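Side-chain contacts in toxin of toxin-antitoxin system (Rickettsia felis, PDB 3ZVK), which acts as the growth-inhibiting toxin of a type II toxin-antitoxin pair, a magnesium-dependent ribonuclease of the PIN family that cleaves single-stranded RNA and binds its VapB2 antitoxin: residues Gly6-Val11 with Ile118-Arg123; Cys10-Ala13 with His17-Ser20; Asp19-Asn24 with Val114-Lys119; Ala35-Val40 with Ala103-Ala108; Ala42-Gly47 with Ser59-Phe64. The protein carries 1 engineered substitution. All blocks are in the same frame, centred on the assembly; numbering follows the deposited sequence.

Contact 1: Gly6-Val11 with Ile118-Arg123; sequences GTNICV and IKEFKR. Engineered in segment 6-11: Gly6 (natural residue Asp).
Glu120 reaches from the loop 118-123 to the first turn of helix 7-16 and lays its carboxylate against the side-chain amide of Asn8. At the root of the chain, Glu120 CB lies 3.5 Å from Asn8 OD1. CG follows, anti to the backbone N (chi1 -159°), and also rests near OD1. Beyond it the chain runs extended, which carries the carboxylate past the amide to the helix backbone. Glu120 CD sits 3.2 Å from Asn8 OD1, and the two flat groups stack with their planes 19° apart, the side chains arriving from opposite directions. Glu120 OE1 and Asn8 OD1, both acceptors, are neighbours at 3.3 Å without bonding. What occupies Glu120 OE1 instead is a water, 2.6 Å away, which donates to it and in turn accepts from Ile9 N at 3.0 Å; Thr115 OG1 is a further hydrogen-bond partner. Glu120 OE2 takes a weak but nearly straight bond from Asn8 N, at 3.3 Å and 171°. The carboxylate thus meets the amino end of the helix directly and through water. The N-cap position belongs to Gly6, an engineered residue replacing an aspartate predicted to bind magnesium, so the contact borders the predicted metal site of the PIN domain. Gly6 pairs through its backbone with Val114 of strand 112-115, Thr7 packs on helices 38-50 and 97-109, and Glu120 touches Asp99 of the latter, which places the carboxylate between helix 7-16, helix 97-109 and the end of strand 112-115.

Contact 2: Cys10-Ala13 with His17-Ser20; sequences CVYA and HPDS
Tyr12 and Pro18 meet beside the turn that joins helix 7-16 to helix 19-29. Pro18 CG touches the ring of Tyr12 at its edge, near the ring plane, with 3.6 Å to Tyr12 CE2 and nearly the same to CD2. Pro18 CD lies a little farther off, 3.9 Å from Tyr12 O, so the pyrrolidine borders both the ring and the carbonyl of one residue. The tyrosine ring is brought to this side of the helix because its CG stands anti to the backbone N (chi1 -158°).

Behind this apolar touch, the backbone sets the direction of the turn. His17 N gives two weak, bent hydrogen bonds, one of 2.9 Å to Ala13 O and one of 3.3 Å to Tyr12 O. His17 CB also approaches Ala13 O, at 3.4 Å. The residue is the first beyond the helix to leave helical backbone angles, and its positive phi of 33° turns the chain away from the old axis. Pro18 then occupies the N-cap position of the next helix.

Farther out, Phe50 of a VapB antitoxin chain packs on Ala13, His17 and Pro18, while Tyr12 rests on Asn116 and Lys134 of the toxin itself. The arrangement is a tight turn between two consecutive helices: one helix ends at a positive-phi residue, a proline immediately starts the next, and the corner forms part of the surface on which this PIN-domain toxin receives its antitoxin.

Contact 3: Asp19-Asn24 with Val114-Lys119; sequences DSYYNN and VTNNIK
In the PIN fold, a parallel sheet flanked by helices, Tyr21 of helix 19-29 bonds to Asn116 just beyond the end of strand 112-115, joining a helix to the loop at the C-terminal end of the strand. The backbones remain well separated, with the CA atoms of Tyr21 and Asn116 10.4 Å apart, and the tyrosine spans the gap. Its CG lies anti to the carbonyl carbon, and the ring extends from there across to the asparagine. The two side chains cross at about a right angle, ring and amide planes being 73° apart.

Both residues are buried. Ile9 of helix 7-16 packs against each of them, as does Lys134, the C-terminal residue, and Phe50 of a VapB antitoxin chain covers part of Tyr21. The predicted magnesium ligand position, here the engineered Gly6, is about 8 Å from the Asn116 side chain.

Asn116 OD1 stands at the hydroxyl edge of the ring, near its plane. Tyr21 OH donates to Asn116 OD1 across 2.5 Å, approaching from above the carbonyl plane, 38° out of it, with a C=O...OH angle of 139°.

Contact 4: Ala35-Val40 with Ala103-Ala108; sequences AISSIV and ASHAIA
Ser37 OG and His105 CG are both set anti to their own backbone N, with chi1 of -179° and -158°, and these torsions direct the serine hydroxyl and the imidazole towards each other between strand 33-37 and helix 97-109. The helix and the strand end are 7.0 Å apart at the CA atoms of Ser37 and His105, a gap bridged by the two side chains. Ser37 OG arrives at the edge of the imidazole, in the plane of the ring, and makes a hydrogen bond of 2.5 Å to His105 ND1. Behind it, Ser37 CB lies 3.2 Å from His105 ND1, while Ser37 OG is also 3.3 Å from His105 CE1, so the contact is concentrated on one corner of the ring.

The hydroxyl has a second task. Ser37 is the N-cap of helix 38-50, and Ser37 OG accepts a hydrogen bond from Ile39 N at 3.2 Å, with an N-H...O angle of 155°. On the other side of the imidazole, NE2 has a weak hydrogen bond to Glu109, one turn further along helix 97-109, and the ring makes an edge-to-face contact with that of Phe73. Cys77 and Ile71 also border the histidine. Close by, Ser38 bonds to Phe73 of a second subunit, another copy of the toxin.

Both polar groups are buried, and each is held from two directions: Ser37 OG by the helix start and the imidazole, the imidazole by Ser37 and Glu109. Together the bonds to the imidazole limit the rotation of the ring, the Glu109 bond being weak.

Contact 5: Ala42-Gly47 with Ser59-Phe64; sequences AELQYG and SKLDIF
Helices 38-50 and 54-65 face each other across Leu44 and Leu61, whose CA atoms are 7.6 Å apart, the closest such pair between 42-47 and 59-64. They form a helical hairpin within the PIN domain, the chain turning back through the short connection between them. Leu61 carries the contact from its side: with CG anti to the backbone N (chi1 174°), its two methyl groups are divided between two neighbours. Leu61 CD1 lies 3.9 Å from Leu44 CB and 3.8 Å from Leu44 CD1, the two leucines crossing obliquely in an apolar contact. No hydrogen bond links the two segments.

Leu44 also packs on Val11 of helix 7-16, and Phe64, one turn beyond Leu61, rests on Cys10 and Ala13 of that same helix. The hairpin is therefore closed over helix 7-16. VapB antitoxin chains cover other parts of it, Phe77 of one lying on Leu44 and Leu33 of another on Gln45, while Glu43 makes a salt bridge to Arg85 of a second toxin subunit.

Gln45 approaches Leu61 at about a right angle, its chain bent at chi2 (-63°) so that the amide turns towards the other helix. NE2 is engaged by Gln58 OE1 in a hydrogen bond, and the amide oxygen borders the other leucine methyl: Gln45 OE1 lies 3.4 Å from Leu61 CD2.

Contacts 1, 3, 4 and 5 are buried, whereas contact 2 lies partly open at a helix corner. Helix 7-16 supplies a segment to contacts 1 and 2, and helix 19-29 to contacts 2 and 3; contacts 1 and 3 share the loop after strand 112-115. Chemistry follows place: around the ends of the sheet strands, contacts 1, 3 and 4 rely on polar side chains, contact 2 combines weak backbone bonds with a tyrosine-proline touch, and contact 5 is mainly apolar, its centre about 13 to 18 Å from those of the others. Cys10 connects the regions, its SG packing on Phe64 of contact 5 and on Ile36 of contact 4. Contacts 4 and 5 both touch the second subunit.

Contact 1: Gly6-Val11 with Ile118-Arg123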
# COMPACT_ATOMS: atom_id res chain seq x y z
N GLY A 6 -29.20 -15.26 -5.00
CA GLY A 6 -29.49 -15.18 -3.56
C GLY A 6 -29.05 -16.46 -2.88
O GLY A 6 -28.66 -17.43 -3.55
N THR A 7 -29.09 -16.47 -1.56
CA THR A 7 -28.63 -17.60 -0.74
C THR A 7 -29.44 -18.87 -1.02
O THR A 7 -28.84 -19.93 -1.22
CB THR A 7 -28.60 -17.20 0.75
OG1 THR A 7 -27.83 -16.00 0.87
CG2 THR A 7 -27.99 -18.29 1.65
N ASN A 8 -30.79 -18.76 -1.03
CA ASN A 8 -31.71 -19.86 -1.28
C ASN A 8 -31.47 -20.54 -2.61
O ASN A 8 -31.46 -21.77 -2.63
CB ASN A 8 -33.17 -19.39 -1.18
CG ASN A 8 -33.70 -18.89 0.14
OD1 ASN A 8 -34.82 -18.39 0.18
ND2 ASN A 8 -33.02 -19.09 1.26
N ILE A 9 -31.22 -19.77 -3.69
CA ILE A 9 -30.90 -20.30 -5.02
C ILE A 9 -29.64 -21.13 -4.93
O ILE A 9 -29.63 -22.25 -5.44
CB ILE A 9 -30.79 -19.17 -6.10
CG1 ILE A 9 -32.20 -18.74 -6.58
CG2 ILE A 9 -29.90 -19.56 -7.28
CD1 ILE A 9 -33.01 -19.75 -7.49
N CYS A 10 -28.59 -20.58 -4.23
CA CYS A 10 -27.28 -21.20 -4.08
C CYS A 10 -27.33 -22.51 -3.30
O CYS A 10 -26.77 -23.50 -3.78
CB CYS A 10 -26.26 -20.22 -3.52
SG CYS A 10 -25.79 -18.91 -4.66
N VAL A 11 -28.02 -22.51 -2.12
CA VAL A 11 -28.23 -23.67 -1.24
C VAL A 11 -29.00 -24.80 -1.99
O VAL A 11 -28.56 -25.95 -1.96
CB VAL A 11 -28.89 -23.29 0.11
CG1 VAL A 11 -29.25 -24.55 0.93
CG2 VAL A 11 -27.95 -22.40 0.94
N ILE A 118 -41.22 -16.34 -2.83
CA ILE A 118 -41.77 -15.00 -2.59
C ILE A 118 -41.43 -14.44 -1.19
O ILE A 118 -41.44 -13.21 -1.00
CB ILE A 118 -43.29 -14.94 -2.91
CG1 ILE A 118 -44.10 -16.00 -2.13
CG2 ILE A 118 -43.52 -15.06 -4.42
CD1 ILE A 118 -45.58 -15.60 -1.78
N LYS A 119 -41.11 -15.32 -0.23
CA LYS A 119 -40.77 -14.90 1.12
C LYS A 119 -39.38 -14.25 1.24
O LYS A 119 -39.27 -13.22 1.90
CB LYS A 119 -40.98 -16.02 2.15
N GLU A 120 -38.33 -14.84 0.61
CA GLU A 120 -36.94 -14.35 0.67
C GLU A 120 -36.80 -12.81 0.50
O GLU A 120 -36.24 -12.17 1.39
CB GLU A 120 -36.03 -15.12 -0.30
CG GLU A 120 -34.54 -15.06 0.03
CD GLU A 120 -33.59 -15.72 -0.96
OE1 GLU A 120 -34.04 -16.07 -2.08
OE2 GLU A 120 -32.39 -15.85 -0.64
N PHE A 121 -37.34 -12.25 -0.61
CA PHE A 121 -37.32 -10.81 -0.91
C PHE A 121 -38.73 -10.44 -1.27
O PHE A 121 -39.21 -10.78 -2.37
CB PHE A 121 -36.32 -10.46 -2.02
CG PHE A 121 -34.94 -10.99 -1.77
CD1 PHE A 121 -34.09 -10.34 -0.89
CD2 PHE A 121 -34.51 -12.16 -2.37
CE1 PHE A 121 -32.80 -10.84 -0.64
CE2 PHE A 121 -33.22 -12.65 -2.13
CZ PHE A 121 -32.38 -12.00 -1.25
N LYS A 122 -39.43 -9.82 -0.33
CA LYS A 122 -40.85 -9.53 -0.47
C LYS A 122 -41.27 -8.34 -1.33
O LYS A 122 -41.31 -8.44 -2.56
CB LYS A 122 -41.51 -9.50 0.90
CG LYS A 122 -41.93 -10.86 1.39
N ARG A 123 -41.67 -7.26 -0.66
CA ARG A 123 -42.14 -6.01 -1.24
C ARG A 123 -40.99 -5.04 -1.00
O ARG A 123 -41.02 -4.22 -0.08
CB ARG A 123 -43.47 -5.58 -0.56
CG ARG A 123 -44.10 -4.29 -1.08
CD ARG A 123 -44.68 -3.50 0.09
NE ARG A 123 -46.04 -3.02 -0.18
CZ ARG A 123 -46.84 -2.48 0.74
NH1 ARG A 123 -46.43 -2.36 2.00
NH2 ARG A 123 -48.05 -2.06 0.41
O HOH W 1 -32.20 -16.93 -3.75

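Contact 2: Cys10-Ala13 with His17-Ser20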
# COMPACT_ATOMS: atom_id res chain seq x y z
N CYS A 10 -28.59 -20.58 -4.23
CA CYS A 10 -27.28 -21.20 -4.08
C CYS A 10 -27.33 -22.51 -3.30
O CYS A 10 -26.77 -23.50 -3.78
CB CYS A 10 -26.26 -20.22 -3.52
SG CYS A 10 -25.79 -18.91 -4.66
N VAL A 11 -28.02 -22.51 -2.12
CA VAL A 11 -28.23 -23.67 -1.24
C VAL A 11 -29.00 -24.80 -1.99
O VAL A 11 -28.56 -25.95 -1.96
CB VAL A 11 -28.89 -23.29 0.11
CG1 VAL A 11 -29.25 -24.55 0.93
CG2 VAL A 11 -27.95 -22.40 0.94
N TYR A 12 -30.08 -24.45 -2.71
CA TYR A 12 -30.86 -25.41 -3.52
C TYR A 12 -30.06 -25.99 -4.66
O TYR A 12 -30.19 -27.18 -4.93
CB TYR A 12 -32.18 -24.80 -4.03
CG TYR A 12 -33.22 -25.84 -4.38
CD1 TYR A 12 -33.98 -26.46 -3.39
CD2 TYR A 12 -33.46 -26.19 -5.71
CE1 TYR A 12 -34.94 -27.42 -3.71
CE2 TYR A 12 -34.39 -27.17 -6.04
CZ TYR A 12 -35.13 -27.79 -5.03
OH TYR A 12 -36.06 -28.74 -5.35
N ALA A 13 -29.20 -25.18 -5.30
CA ALA A 13 -28.33 -25.61 -6.39
C ALA A 13 -27.32 -26.66 -5.90
O ALA A 13 -27.16 -27.70 -6.55
CB ALA A 13 -27.59 -24.41 -6.97
N HIS A 17 -29.25 -29.71 -6.91
CA HIS A 17 -28.74 -29.61 -8.30
C HIS A 17 -29.83 -29.82 -9.39
O HIS A 17 -29.75 -30.78 -10.16
CB HIS A 17 -27.46 -30.48 -8.50
CG HIS A 17 -27.57 -31.86 -7.91
ND1 HIS A 17 -26.99 -32.18 -6.69
CD2 HIS A 17 -28.27 -32.94 -8.36
CE1 HIS A 17 -27.33 -33.43 -6.45
NE2 HIS A 17 -28.10 -33.93 -7.42
N PRO A 18 -30.89 -28.97 -9.44
CA PRO A 18 -31.95 -29.20 -10.44
C PRO A 18 -31.53 -28.83 -11.86
O PRO A 18 -30.77 -27.88 -12.04
CB PRO A 18 -33.11 -28.33 -9.94
CG PRO A 18 -32.49 -27.29 -9.11
CD PRO A 18 -31.17 -27.78 -8.61
N ASP A 19 -32.01 -29.58 -12.86
CA ASP A 19 -31.67 -29.36 -14.28
C ASP A 19 -32.10 -27.98 -14.77
O ASP A 19 -31.39 -27.37 -15.56
CB ASP A 19 -32.29 -30.45 -15.17
CG ASP A 19 -31.66 -31.83 -15.10
OD1 ASP A 19 -30.62 -31.99 -14.43
OD2 ASP A 19 -32.20 -32.76 -15.75
N SER A 20 -33.25 -27.49 -14.31
CA SER A 20 -33.79 -26.19 -14.71
C SER A 20 -32.85 -25.04 -14.33
O SER A 20 -32.65 -24.12 -15.14
CB SER A 20 -35.24 -26.00 -14.24
OG SER A 20 -35.37 -25.73 -12.86

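Contact 3: Asp19-Asn24 with Val114-Lys119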
# COMPACT_ATOMS: atom_id res chain seq x y z
N ASP A 19 -32.01 -29.58 -12.86
CA ASP A 19 -31.67 -29.36 -14.28
C ASP A 19 -32.10 -27.98 -14.77
O ASP A 19 -31.39 -27.37 -15.56
CB ASP A 19 -32.29 -30.45 -15.17
CG ASP A 19 -31.66 -31.83 -15.10
OD1 ASP A 19 -30.62 -31.99 -14.43
OD2 ASP A 19 -32.20 -32.76 -15.75
N SER A 20 -33.25 -27.49 -14.31
CA SER A 20 -33.79 -26.19 -14.71
C SER A 20 -32.85 -25.04 -14.33
O SER A 20 -32.65 -24.12 -15.14
CB SER A 20 -35.24 -26.00 -14.24
OG SER A 20 -35.37 -25.73 -12.86
N TYR A 21 -32.18 -25.15 -13.16
CA TYR A 21 -31.19 -24.18 -12.66
C TYR A 21 -29.97 -24.12 -13.58
O TYR A 21 -29.59 -23.01 -13.97
CB TYR A 21 -30.79 -24.46 -11.19
CG TYR A 21 -31.80 -24.03 -10.14
CD1 TYR A 21 -33.17 -24.06 -10.41
CD2 TYR A 21 -31.39 -23.70 -8.85
CE1 TYR A 21 -34.10 -23.73 -9.43
CE2 TYR A 21 -32.32 -23.35 -7.86
CZ TYR A 21 -33.67 -23.36 -8.16
OH TYR A 21 -34.61 -23.00 -7.24
N TYR A 22 -29.37 -25.28 -13.97
CA TYR A 22 -28.21 -25.25 -14.87
C TYR A 22 -28.57 -24.77 -16.28
O TYR A 22 -27.73 -24.16 -16.94
CB TYR A 22 -27.35 -26.54 -14.84
CG TYR A 22 -27.79 -27.68 -15.74
CD1 TYR A 22 -27.66 -27.59 -17.13
CD2 TYR A 22 -28.17 -28.91 -15.21
CE1 TYR A 22 -28.05 -28.65 -17.96
CE2 TYR A 22 -28.51 -29.98 -16.03
CZ TYR A 22 -28.44 -29.85 -17.41
OH TYR A 22 -28.78 -30.89 -18.22
N ASN A 23 -29.81 -25.05 -16.74
CA ASN A 23 -30.24 -24.58 -18.05
C ASN A 23 -30.42 -23.06 -18.07
O ASN A 23 -30.10 -22.44 -19.06
CB ASN A 23 -31.51 -25.30 -18.54
CG ASN A 23 -31.27 -26.71 -19.06
OD1 ASN A 23 -31.88 -27.67 -18.61
ND2 ASN A 23 -30.40 -26.87 -20.05
N ASN A 24 -30.87 -22.47 -16.96
CA ASN A 24 -31.05 -21.03 -16.83
C ASN A 24 -29.71 -20.36 -16.72
O ASN A 24 -29.52 -19.29 -17.29
CB ASN A 24 -31.86 -20.70 -15.57
CG ASN A 24 -33.34 -20.97 -15.67
OD1 ASN A 24 -33.85 -21.36 -16.70
ND2 ASN A 24 -34.06 -20.78 -14.58
N VAL A 114 -31.80 -13.15 -8.14
CA VAL A 114 -32.40 -14.45 -8.39
C VAL A 114 -32.83 -15.12 -7.11
O VAL A 114 -32.02 -15.32 -6.21
CB VAL A 114 -31.53 -15.35 -9.28
CG1 VAL A 114 -32.30 -16.60 -9.69
CG2 VAL A 114 -31.01 -14.59 -10.52
N THR A 115 -34.12 -15.47 -7.06
CA THR A 115 -34.77 -16.06 -5.91
C THR A 115 -35.42 -17.43 -6.19
O THR A 115 -35.57 -17.80 -7.34
CB THR A 115 -35.66 -15.02 -5.22
OG1 THR A 115 -36.00 -15.52 -3.92
CG2 THR A 115 -36.91 -14.66 -6.03
N ASN A 116 -35.78 -18.15 -5.10
CA ASN A 116 -36.36 -19.50 -4.94
C ASN A 116 -37.86 -19.44 -4.52
O ASN A 116 -38.57 -20.45 -4.63
CB ASN A 116 -35.61 -20.18 -3.74
CG ASN A 116 -34.94 -21.49 -4.06
OD1 ASN A 116 -34.35 -21.68 -5.11
ND2 ASN A 116 -34.91 -22.39 -3.12
N ASN A 117 -38.28 -18.31 -3.89
CA ASN A 117 -39.60 -18.09 -3.31
C ASN A 117 -39.93 -16.60 -3.10
O ASN A 117 -39.05 -15.74 -3.15
CB ASN A 117 -39.73 -18.85 -1.95
CG ASN A 117 -38.55 -18.70 -1.02
OD1 ASN A 117 -38.15 -17.59 -0.64
ND2 ASN A 117 -37.97 -19.83 -0.62
N ILE A 118 -41.22 -16.34 -2.83
CA ILE A 118 -41.77 -15.00 -2.59
C ILE A 118 -41.43 -14.44 -1.19
O ILE A 118 -41.44 -13.21 -1.00
CB ILE A 118 -43.29 -14.94 -2.91
CG1 ILE A 118 -44.10 -16.00 -2.13
CG2 ILE A 118 -43.52 -15.06 -4.42
CD1 ILE A 118 -45.58 -15.60 -1.78
N LYS A 119 -41.11 -15.32 -0.23
CA LYS A 119 -40.77 -14.90 1.12
C LYS A 119 -39.38 -14.25 1.24
O LYS A 119 -39.27 -13.22 1.90
CB LYS A 119 -40.98 -16.02 2.15

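Contact 4: Ala35-Val40 with Ala103-Ala108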
# COMPACT_ATOMS: atom_id res chain seq x y z
N ALA A 35 -23.15 -13.76 -10.88
CA ALA A 35 -22.40 -13.41 -9.66
C ALA A 35 -23.12 -13.73 -8.36
O ALA A 35 -24.30 -14.08 -8.35
CB ALA A 35 -22.03 -11.94 -9.71
N ILE A 36 -22.38 -13.62 -7.24
CA ILE A 36 -22.89 -13.70 -5.86
C ILE A 36 -22.23 -12.62 -5.06
O ILE A 36 -21.08 -12.26 -5.31
CB ILE A 36 -22.84 -15.08 -5.11
CG1 ILE A 36 -21.41 -15.61 -4.90
CG2 ILE A 36 -23.82 -16.11 -5.70
CD1 ILE A 36 -21.27 -16.58 -3.75
N SER A 37 -22.95 -12.09 -4.10
CA SER A 37 -22.44 -11.10 -3.17
C SER A 37 -21.51 -11.85 -2.22
O SER A 37 -21.74 -13.02 -1.94
CB SER A 37 -23.61 -10.54 -2.35
OG SER A 37 -23.15 -9.55 -1.45
N SER A 38 -20.48 -11.17 -1.70
CA SER A 38 -19.63 -11.75 -0.67
C SER A 38 -20.51 -12.10 0.57
O SER A 38 -20.15 -13.04 1.29
CB SER A 38 -18.48 -10.81 -0.31
OG SER A 38 -18.92 -9.51 0.07
N ILE A 39 -21.70 -11.41 0.76
CA ILE A 39 -22.70 -11.65 1.83
C ILE A 39 -23.35 -13.05 1.69
O ILE A 39 -23.52 -13.76 2.67
CB ILE A 39 -23.76 -10.50 1.99
CG1 ILE A 39 -23.13 -9.08 2.03
CG2 ILE A 39 -24.69 -10.76 3.19
CD1 ILE A 39 -22.07 -8.82 3.16
N VAL A 40 -23.65 -13.45 0.46
CA VAL A 40 -24.15 -14.79 0.13
C VAL A 40 -23.07 -15.81 0.48
O VAL A 40 -23.37 -16.78 1.16
CB VAL A 40 -24.60 -14.95 -1.35
CG1 VAL A 40 -24.86 -16.42 -1.70
CG2 VAL A 40 -25.83 -14.09 -1.64
N ALA A 103 -29.96 -7.70 -0.96
CA ALA A 103 -30.88 -6.93 -1.80
C ALA A 103 -30.29 -5.57 -2.15
O ALA A 103 -30.32 -5.18 -3.32
CB ALA A 103 -32.23 -6.77 -1.09
N SER A 104 -29.69 -4.89 -1.15
CA SER A 104 -29.01 -3.58 -1.27
C SER A 104 -27.91 -3.66 -2.32
O SER A 104 -27.73 -2.72 -3.09
CB SER A 104 -28.35 -3.21 0.05
OG SER A 104 -29.34 -3.04 1.05
N HIS A 105 -27.16 -4.77 -2.30
CA HIS A 105 -26.03 -5.09 -3.17
C HIS A 105 -26.50 -5.23 -4.62
O HIS A 105 -25.89 -4.62 -5.49
CB HIS A 105 -25.27 -6.33 -2.68
CG HIS A 105 -23.86 -6.41 -3.19
ND1 HIS A 105 -23.01 -7.40 -2.77
CD2 HIS A 105 -23.22 -5.63 -4.08
CE1 HIS A 105 -21.87 -7.18 -3.39
NE2 HIS A 105 -21.94 -6.12 -4.18
N ALA A 106 -27.61 -5.98 -4.88
CA ALA A 106 -28.18 -6.11 -6.22
C ALA A 106 -28.65 -4.73 -6.72
O ALA A 106 -28.36 -4.37 -7.86
CB ALA A 106 -29.33 -7.11 -6.23
N ILE A 107 -29.31 -3.93 -5.85
CA ILE A 107 -29.77 -2.59 -6.19
C ILE A 107 -28.58 -1.72 -6.59
O ILE A 107 -28.62 -1.09 -7.65
CB ILE A 107 -30.66 -1.95 -5.07
CG1 ILE A 107 -31.99 -2.68 -4.90
CG2 ILE A 107 -30.95 -0.47 -5.35
CD1 ILE A 107 -32.71 -2.49 -3.54
N ALA A 108 -27.52 -1.71 -5.77
CA ALA A 108 -26.30 -0.92 -6.01
C ALA A 108 -25.55 -1.31 -7.28
O ALA A 108 -24.91 -0.44 -7.89
CB ALA A 108 -25.39 -1.01 -4.82

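Contact 5: Ala42-Gly47 with Ser59-Phe64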
# COMPACT_ATOMS: atom_id res chain seq x y z
N ALA A 42 -20.65 -15.53 2.64
CA ALA A 42 -20.55 -15.58 4.10
C ALA A 42 -21.54 -16.62 4.61
O ALA A 42 -21.17 -17.48 5.41
CB ALA A 42 -20.84 -14.23 4.70
N GLU A 43 -22.79 -16.59 4.11
CA GLU A 43 -23.84 -17.53 4.49
C GLU A 43 -23.51 -18.97 4.05
O GLU A 43 -23.69 -19.89 4.84
CB GLU A 43 -25.20 -17.10 3.91
CG GLU A 43 -25.75 -15.79 4.47
CD GLU A 43 -26.28 -15.80 5.89
OE1 GLU A 43 -26.81 -16.84 6.35
OE2 GLU A 43 -26.14 -14.76 6.57
N LEU A 44 -22.99 -19.15 2.84
CA LEU A 44 -22.61 -20.46 2.31
C LEU A 44 -21.42 -21.06 3.08
O LEU A 44 -21.42 -22.24 3.41
CB LEU A 44 -22.34 -20.38 0.79
CG LEU A 44 -23.53 -19.98 -0.11
CD1 LEU A 44 -23.04 -19.79 -1.53
CD2 LEU A 44 -24.73 -20.98 -0.03
N GLN A 45 -20.43 -20.22 3.43
CA GLN A 45 -19.29 -20.65 4.26
C GLN A 45 -19.74 -21.06 5.68
O GLN A 45 -19.23 -22.03 6.24
CB GLN A 45 -18.20 -19.57 4.29
CG GLN A 45 -17.29 -19.56 3.04
CD GLN A 45 -16.46 -20.82 2.83
OE1 GLN A 45 -16.09 -21.15 1.74
NE2 GLN A 45 -16.21 -21.61 3.87
N TYR A 46 -20.75 -20.38 6.23
CA TYR A 46 -21.36 -20.77 7.50
C TYR A 46 -22.06 -22.15 7.37
O TYR A 46 -21.96 -22.96 8.28
CB TYR A 46 -22.35 -19.69 8.01
CG TYR A 46 -23.37 -20.17 9.00
CD1 TYR A 46 -23.00 -20.57 10.28
CD2 TYR A 46 -24.73 -20.20 8.66
CE1 TYR A 46 -23.96 -20.98 11.22
CE2 TYR A 46 -25.70 -20.60 9.60
CZ TYR A 46 -25.31 -20.97 10.88
OH TYR A 46 -26.25 -21.35 11.81
N GLY A 47 -22.71 -22.39 6.24
CA GLY A 47 -23.35 -23.67 5.93
C GLY A 47 -22.36 -24.81 5.97
O GLY A 47 -22.65 -25.86 6.54
N SER A 59 -15.92 -28.71 -0.95
CA SER A 59 -15.65 -29.16 -2.30
C SER A 59 -16.78 -28.78 -3.24
O SER A 59 -16.50 -28.21 -4.29
CB SER A 59 -15.44 -30.67 -2.34
OG SER A 59 -14.26 -31.02 -1.64
N LYS A 60 -18.04 -29.08 -2.86
CA LYS A 60 -19.24 -28.77 -3.64
C LYS A 60 -19.40 -27.26 -3.82
O LYS A 60 -19.67 -26.82 -4.93
CB LYS A 60 -20.50 -29.35 -2.96
CG LYS A 60 -20.72 -30.83 -3.16
CD LYS A 60 -21.88 -31.29 -2.30
CE LYS A 60 -23.19 -31.27 -3.06
NZ LYS A 60 -24.34 -31.65 -2.21
N LEU A 61 -19.19 -26.48 -2.74
CA LEU A 61 -19.24 -25.02 -2.78
C LEU A 61 -18.14 -24.50 -3.73
O LEU A 61 -18.44 -23.64 -4.56
CB LEU A 61 -19.11 -24.44 -1.35
CG LEU A 61 -18.98 -22.89 -1.21
CD1 LEU A 61 -20.13 -22.18 -1.90
CD2 LEU A 61 -18.83 -22.48 0.25
N ASP A 62 -16.89 -25.02 -3.64
CA ASP A 62 -15.76 -24.61 -4.49
C ASP A 62 -16.07 -24.82 -5.99
O ASP A 62 -15.78 -23.94 -6.80
CB ASP A 62 -14.45 -25.33 -4.10
CG ASP A 62 -13.90 -25.05 -2.71
OD1 ASP A 62 -14.37 -24.07 -2.07
OD2 ASP A 62 -12.99 -25.80 -2.26
N ILE A 63 -16.71 -25.97 -6.34
CA ILE A 63 -17.14 -26.33 -7.69
C ILE A 63 -18.22 -25.36 -8.19
O ILE A 63 -18.17 -24.89 -9.33
CB ILE A 63 -17.59 -27.81 -7.73
CG1 ILE A 63 -16.35 -28.72 -7.65
CG2 ILE A 63 -18.38 -28.12 -8.98
CD1 ILE A 63 -16.63 -30.10 -7.19
N PHE A 64 -19.17 -25.03 -7.32
CA PHE A 64 -20.27 -24.12 -7.59
C PHE A 64 -19.76 -22.71 -7.92
O PHE A 64 -20.25 -22.10 -8.88
CB PHE A 64 -21.27 -24.12 -6.40
CG PHE A 64 -22.50 -23.28 -6.63
CD1 PHE A 64 -23.46 -23.67 -7.55
CD2 PHE A 64 -22.67 -22.07 -6.00
CE1 PHE A 64 -24.55 -22.85 -7.84
CE2 PHE A 64 -23.78 -21.27 -6.25
CZ PHE A 64 -24.71 -21.66 -7.18